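Local coordinates for protein aldehyde dehydrogenase (Trypanosoma brucei, PDB 5MYP) that probably oxidises aldehydes to carboxylic acids with NAD+ as cofactor, as a glycosomal member of the aldehyde dehydrogenase family, at residues Asp35-Leu47 with Arg81-Val95. Numbering follows the deposited sequence. Where two conformers were deposited one is given.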
loop_
_atom_site.group_PDB
_atom_site.type_symbol
_atom_site.label_atom_id
_atom_site.label_comp_id
_atom_site.label_asym_id
_atom_site.label_seq_id
_atom_site.Cartn_x
_atom_site.Cartn_y
_atom_site.Cartn_z
ATOM N N ASP A 35 19.768 14.287 5.175
ATOM C CA ASP A 35 21.112 13.776 4.914
ATOM C C ASP A 35 21.338 12.452 5.638
ATOM O O ASP A 35 20.912 12.283 6.786
ATOM C CB ASP A 35 22.171 14.795 5.348
ATOM C CG ASP A 35 23.541 14.505 4.761
ATOM O OD1 ASP A 35 24.104 13.422 5.033
ATOM O OD2 ASP A 35 24.070 15.370 4.029
ATOM N N LEU A 36 22.002 11.519 4.957
ATOM C CA LEU A 36 22.287 10.184 5.514
ATOM C C LEU A 36 23.088 10.242 6.823
ATOM O O LEU A 36 22.856 9.434 7.721
ATOM C CB LEU A 36 23.014 9.301 4.488
ATOM C CG LEU A 36 22.137 8.481 3.526
ATOM C CD1 LEU A 36 20.916 9.228 3.008
ATOM C CD2 LEU A 36 22.963 7.959 2.360
ATOM N N LYS A 37 23.996 11.213 6.923
ATOM C CA LYS A 37 24.750 11.454 8.157
ATOM C C LYS A 37 23.822 11.680 9.357
ATOM O O LYS A 37 24.039 11.105 10.425
ATOM C CB LYS A 37 25.698 12.655 8.002
ATOM C CG LYS A 37 26.721 12.804 9.133
ATOM C CD LYS A 37 27.030 14.252 9.523
ATOM C CE LYS A 37 27.395 15.142 8.344
ATOM N NZ LYS A 37 28.402 14.534 7.429
ATOM N N LYS A 38 22.797 12.513 9.172
ATOM C CA LYS A 38 21.806 12.778 10.215
ATOM C C LYS A 38 20.991 11.525 10.565
ATOM O O LYS A 38 20.732 11.260 11.738
ATOM C CB LYS A 38 20.867 13.908 9.778
ATOM C CG LYS A 38 21.562 15.210 9.409
ATOM C CD LYS A 38 22.049 15.958 10.640
ATOM C CE LYS A 38 22.143 17.452 10.374
ATOM N NZ LYS A 38 22.348 18.229 11.626
ATOM N N ARG A 39 20.600 10.759 9.546
ATOM C CA ARG A 39 19.807 9.537 9.749
ATOM C C ARG A 39 20.584 8.481 10.532
ATOM O O ARG A 39 20.036 7.865 11.443
ATOM C CB ARG A 39 19.351 8.939 8.416
ATOM C CG ARG A 39 18.427 9.821 7.602
ATOM C CD ARG A 39 17.921 9.085 6.377
ATOM N NE ARG A 39 17.630 9.975 5.252
ATOM C CZ ARG A 39 17.206 9.565 4.057
ATOM N NH1 ARG A 39 16.986 8.273 3.813
ATOM N NH2 ARG A 39 16.984 10.455 3.097
ATOM N N LYS A 40 21.855 8.287 10.179
ATOM C CA LYS A 40 22.737 7.371 10.915
ATOM C C LYS A 40 22.979 7.828 12.352
ATOM O O LYS A 40 22.997 6.993 13.254
ATOM C CB LYS A 40 24.072 7.179 10.186
ATOM C CG LYS A 40 23.936 6.404 8.882
ATOM C CD LYS A 40 25.285 6.245 8.188
ATOM C CE LYS A 40 25.091 5.838 6.736
ATOM N NZ LYS A 40 26.367 5.607 6.006
ATOM N N GLN A 41 23.150 9.137 12.564
ATOM C CA GLN A 41 23.268 9.698 13.926
ATOM C C GLN A 41 22.048 9.350 14.792
ATOM O O GLN A 41 22.202 8.911 15.933
ATOM C CB GLN A 41 23.463 11.221 13.897
ATOM C CG GLN A 41 24.876 11.677 13.574
ATOM C CD GLN A 41 25.014 13.188 13.391
ATOM O OE1 GLN A 41 26.106 13.679 13.092
ATOM N NE2 GLN A 41 23.915 13.930 13.559
ATOM N N VAL A 42 20.851 9.533 14.232
ATOM C CA VAL A 42 19.602 9.246 14.949
ATOM C C VAL A 42 19.446 7.750 15.246
ATOM O O VAL A 42 19.055 7.374 16.355
ATOM C CB VAL A 42 18.367 9.769 14.173
ATOM C CG1 VAL A 42 17.063 9.267 14.770
ATOM C CG2 VAL A 42 18.367 11.287 14.142
ATOM N N LEU A 43 19.745 6.910 14.255
ATOM C CA LEU A 43 19.691 5.459 14.442
ATOM C C LEU A 43 20.687 4.983 15.493
ATOM O O LEU A 43 20.326 4.190 16.358
ATOM C CB LEU A 43 19.908 4.720 13.118
ATOM C CG LEU A 43 18.780 4.873 12.086
ATOM C CD1 LEU A 43 19.213 4.223 10.784
ATOM C CD2 LEU A 43 17.455 4.282 12.574
ATOM N N ARG A 44 21.927 5.469 15.415
ATOM C CA ARG A 44 22.952 5.154 16.427
ATOM C C ARG A 44 22.535 5.602 17.833
ATOM O O ARG A 44 22.795 4.904 18.812
ATOM C CB ARG A 44 24.302 5.787 16.070
ATOM C CG ARG A 44 25.046 5.072 14.948
ATOM C CD ARG A 44 26.515 5.475 14.877
ATOM N NE ARG A 44 26.741 6.902 15.133
ATOM C CZ ARG A 44 26.840 7.867 14.213
ATOM N NH1 ARG A 44 26.745 7.617 12.902
ATOM N NH2 ARG A 44 27.050 9.121 14.614
ATOM N N SER A 45 21.884 6.776 17.933
ATOM C CA SER A 45 21.362 7.294 19.212
ATOM C C SER A 45 20.221 6.441 19.760
ATOM O O SER A 45 20.125 6.242 20.970
ATOM C CB SER A 45 20.889 8.742 19.065
ATOM O OG SER A 45 21.909 9.565 18.532
ATOM N N LEU A 46 19.357 5.940 18.877
ATOM C CA LEU A 46 18.291 5.005 19.275
ATOM C C LEU A 46 18.846 3.632 19.688
ATOM O O LEU A 46 18.296 2.990 20.576
ATOM C CB LEU A 46 17.225 4.869 18.181
ATOM C CG LEU A 46 16.321 6.095 18.035
ATOM C CD1 LEU A 46 15.466 6.016 16.781
ATOM C CD2 LEU A 46 15.442 6.291 19.262
ATOM N N LEU A 47 19.934 3.190 19.057
ATOM C CA LEU A 47 20.670 2.014 19.538
ATOM C C LEU A 47 21.168 2.247 20.965
ATOM O O LEU A 47 20.993 1.384 21.835
ATOM C CB LEU A 47 21.848 1.670 18.619
ATOM C CG LEU A 47 22.749 0.489 18.991
ATOM C CD1 LEU A 47 21.948 -0.785 19.157
ATOM C CD2 LEU A 47 23.819 0.307 17.927
ATOM N N ARG A 81 17.887 -4.320 18.578
ATOM C CA ARG A 81 19.321 -4.142 18.318
ATOM C C ARG A 81 19.685 -4.572 16.899
ATOM O O ARG A 81 20.369 -3.838 16.180
ATOM C CB ARG A 81 20.164 -4.926 19.332
ATOM C CG ARG A 81 21.643 -4.603 19.284
ATOM C CD ARG A 81 22.431 -5.501 20.211
ATOM N NE ARG A 81 22.611 -6.832 19.631
ATOM C CZ ARG A 81 23.086 -7.895 20.282
ATOM N NH1 ARG A 81 23.431 -7.821 21.570
ATOM N NH2 ARG A 81 23.209 -9.056 19.639
ATOM N N ASN A 82 19.206 -5.747 16.496
ATOM C CA ASN A 82 19.440 -6.263 15.144
ATOM C C ASN A 82 18.823 -5.372 14.066
ATOM O O ASN A 82 19.414 -5.198 13.002
ATOM C CB ASN A 82 18.905 -7.694 15.002
ATOM C CG ASN A 82 19.651 -8.694 15.879
ATOM O OD1 ASN A 82 20.787 -8.459 16.295
ATOM N ND2 ASN A 82 19.002 -9.814 16.170
ATOM N N GLU A 83 17.646 -4.812 14.346
ATOM C CA GLU A 83 16.975 -3.891 13.415
ATOM C C GLU A 83 17.798 -2.625 13.181
ATOM O O GLU A 83 17.957 -2.201 12.038
ATOM C CB GLU A 83 15.581 -3.511 13.932
ATOM C CG GLU A 83 14.711 -2.748 12.936
ATOM C CD GLU A 83 14.192 -3.604 11.793
ATOM O OE1 GLU A 83 14.284 -4.851 11.852
ATOM O OE2 GLU A 83 13.663 -3.021 10.824
ATOM N N VAL A 84 18.321 -2.029 14.251
ATOM C CA VAL A 84 19.149 -0.824 14.118
ATOM C C VAL A 84 20.411 -1.130 13.313
ATOM O O VAL A 84 20.751 -0.383 12.390
ATOM C CB VAL A 84 19.573 -0.201 15.469
ATOM C CG1 VAL A 84 20.475 1.009 15.218
ATOM C CG2 VAL A 84 18.370 0.234 16.288
ATOM N N TRP A 85 21.099 -2.215 13.665
ATOM C CA TRP A 85 22.327 -2.612 12.954
ATOM C C TRP A 85 22.052 -2.852 11.470
ATOM O O TRP A 85 22.810 -2.382 10.618
ATOM C CB TRP A 85 22.947 -3.893 13.529
ATOM C CG TRP A 85 23.497 -3.847 14.913
ATOM C CD1 TRP A 85 23.517 -2.787 15.771
ATOM C CD2 TRP A 85 24.076 -4.952 15.631
ATOM N NE1 TRP A 85 24.106 -3.150 16.965
ATOM C CE2 TRP A 85 24.449 -4.475 16.908
ATOM C CE3 TRP A 85 24.320 -6.301 15.315
ATOM C CZ2 TRP A 85 25.053 -5.296 17.872
ATOM C CZ3 TRP A 85 24.927 -7.117 16.274
ATOM C CH2 TRP A 85 25.283 -6.608 17.536
ATOM N N HIS A 86 20.960 -3.565 11.171
ATOM C CA HIS A 86 20.524 -3.789 9.793
ATOM C C HIS A 86 20.338 -2.468 9.044
ATOM O O HIS A 86 20.882 -2.291 7.957
ATOM C CB HIS A 86 19.215 -4.593 9.769
ATOM C CG HIS A 86 18.653 -4.807 8.399
ATOM N ND1 HIS A 86 18.683 -6.031 7.767
ATOM C CD2 HIS A 86 18.052 -3.952 7.536
ATOM C CE1 HIS A 86 18.127 -5.920 6.572
ATOM N NE2 HIS A 86 17.737 -4.668 6.409
ATOM N N LEU A 87 19.569 -1.553 9.630
ATOM C CA LEU A 87 19.231 -0.288 8.964
ATOM C C LEU A 87 20.448 0.614 8.742
ATOM O O LEU A 87 20.573 1.212 7.674
ATOM C CB LEU A 87 18.114 0.458 9.719
ATOM C CG LEU A 87 16.731 -0.215 9.637
ATOM C CD1 LEU A 87 15.754 0.453 10.590
ATOM C CD2 LEU A 87 16.178 -0.213 8.215
ATOM N N ILE A 88 21.348 0.688 9.726
ATOM C CA ILE A 88 22.593 1.459 9.575
ATOM C C ILE A 88 23.490 0.831 8.498
ATOM O O ILE A 88 23.945 1.530 7.589
ATOM C CB ILE A 88 23.370 1.599 10.910
ATOM C CG1 ILE A 88 22.569 2.451 11.901
ATOM C CG2 ILE A 88 24.747 2.231 10.682
ATOM C CD1 ILE A 88 23.070 2.387 13.331
ATOM N N GLU A 89 23.723 -0.478 8.606
ATOM C CA GLU A 89 24.582 -1.214 7.659
ATOM C C GLU A 89 24.139 -1.100 6.204
ATOM O O GLU A 89 24.980 -0.947 5.316
ATOM C CB GLU A 89 24.635 -2.708 8.012
ATOM C CG GLU A 89 25.505 -3.061 9.213
ATOM C CD GLU A 89 25.279 -4.484 9.702
ATOM O OE1 GLU A 89 24.774 -5.322 8.915
ATOM O OE2 GLU A 89 25.607 -4.765 10.875
ATOM N N HIS A 90 22.830 -1.187 5.967
ATOM C CA HIS A 90 22.284 -1.269 4.607
ATOM C C HIS A 90 21.704 0.041 4.046
ATOM O O HIS A 90 21.221 0.046 2.916
ATOM C CB HIS A 90 21.221 -2.374 4.542
ATOM C CG HIS A 90 21.744 -3.735 4.885
ATOM N ND1 HIS A 90 22.750 -4.350 4.172
ATOM C CD2 HIS A 90 21.397 -4.603 5.862
ATOM C CE1 HIS A 90 23.006 -5.533 4.700
ATOM N NE2 HIS A 90 22.200 -5.710 5.731
ATOM N N MET A 91 21.769 1.141 4.801
ATOM C CA MET A 91 21.127 2.405 4.389
ATOM C C MET A 91 21.612 2.899 3.029
ATOM O O MET A 91 20.805 3.277 2.178
ATOM C CB MET A 91 21.365 3.513 5.413
ATOM C CG MET A 91 20.566 4.782 5.150
ATOM S SD MET A 91 20.944 6.051 6.369
ATOM C CE MET A 91 20.068 5.385 7.776
ATOM N N ASP A 92 22.929 2.905 2.841
ATOM C CA ASP A 92 23.524 3.360 1.581
ATOM C C ASP A 92 23.065 2.519 0.391
ATOM O O ASP A 92 22.871 3.052 -0.690
ATOM C CB ASP A 92 25.053 3.385 1.681
ATOM C CG ASP A 92 25.547 4.463 2.628
ATOM O OD1 ASP A 92 25.559 5.639 2.218
ATOM O OD2 ASP A 92 25.919 4.135 3.774
ATOM N N GLU A 93 22.867 1.218 0.599
ATOM C CA GLU A 93 22.308 0.340 -0.436
ATOM C C GLU A 93 20.852 0.712 -0.736
ATOM O O GLU A 93 20.467 0.819 -1.899
ATOM C CB GLU A 93 22.393 -1.131 -0.010
ATOM C CG GLU A 93 22.005 -2.140 -1.088
ATOM C CD GLU A 93 21.854 -3.557 -0.560
ATOM O OE1 GLU A 93 22.465 -3.882 0.477
ATOM O OE2 GLU A 93 21.123 -4.359 -1.181
ATOM N N TYR A 94 20.054 0.915 0.314
ATOM C CA TYR A 94 18.619 1.163 0.150
ATOM C C TYR A 94 18.294 2.503 -0.521
ATOM O O TYR A 94 17.346 2.580 -1.303
ATOM C CB TYR A 94 17.888 1.037 1.497
ATOM C CG TYR A 94 17.948 -0.338 2.162
ATOM C CD1 TYR A 94 18.247 -1.501 1.430
ATOM C CD2 TYR A 94 17.674 -0.484 3.527
ATOM C CE1 TYR A 94 18.296 -2.741 2.042
ATOM C CE2 TYR A 94 17.716 -1.733 4.141
ATOM C CZ TYR A 94 18.026 -2.854 3.384
ATOM O OH TYR A 94 18.075 -4.096 3.954
ATOM N N VAL A 95 19.079 3.540 -0.239
ATOM C CA VAL A 95 18.825 4.869 -0.813
ATOM C C VAL A 95 19.144 5.008 -2.313
ATOM O O VAL A 95 18.631 5.918 -2.957
ATOM C CB VAL A 95 19.549 6.000 -0.033
ATOM C CG1 VAL A 95 19.037 6.089 1.400
ATOM C CG2 VAL A 95 21.065 5.840 -0.065
HETATM O O HOH W 1 27.615 7.266 3.213
#
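Two helices near the start of the aldehyde dehydrogenase fold pack antiparallel here, knobs into holes: L43 sits among V84, L87, I88 and M91, a hole of apolar walls that its branched, apolar end suits, while M91 in turn fills the hole formed by L36, R39, K40 and L43. The segment axes come within 9.7 Å at 163°, close enough to alignment for matching faces to meet over three turns. L43 and M91 reach toward each other tip to tip, and the 3.3 Å between L43 CD1 and M91 CE is tight for two methyl groups. M91 gets there with CG anti to its backbone N (chi1 -172°) and a bend at chi3 (-74°) that swings M91 CE in toward R39 CB, 3.7 Å away; an unbranched, flexible thioether suits this hole among side chains of unlike shape. M91 SD lies 3.9 Å from K40 CG, so the lysine's methylene chain serves as apolar packing before its charge reaches the outer side of the pairing. There the extended chain brings K40 NZ to 2.7 Å from D92 OD2, a salt bridge that uses the syn lone pair of that oxygen, and a water donates to D92 OD1. At the end of the pairing by V95, L36 CD2 meets V95 CG2, while L36 CD1 covers one face of the R39 guanidinium, whose polar ends are bound by the carbonyls of R34 and A143. At the other end, the forked L47 serves two neighbours: L47 CB rests on V84 CG1 (3.7 Å), and L47 CD2 touches the W85 ring at its edge, in the ring plane, 3.6 Å from W85 NE1. Helix 132-143 lies against both helices, its L139 touching L43 and V84, while F450 of helix 447-452 touches V95.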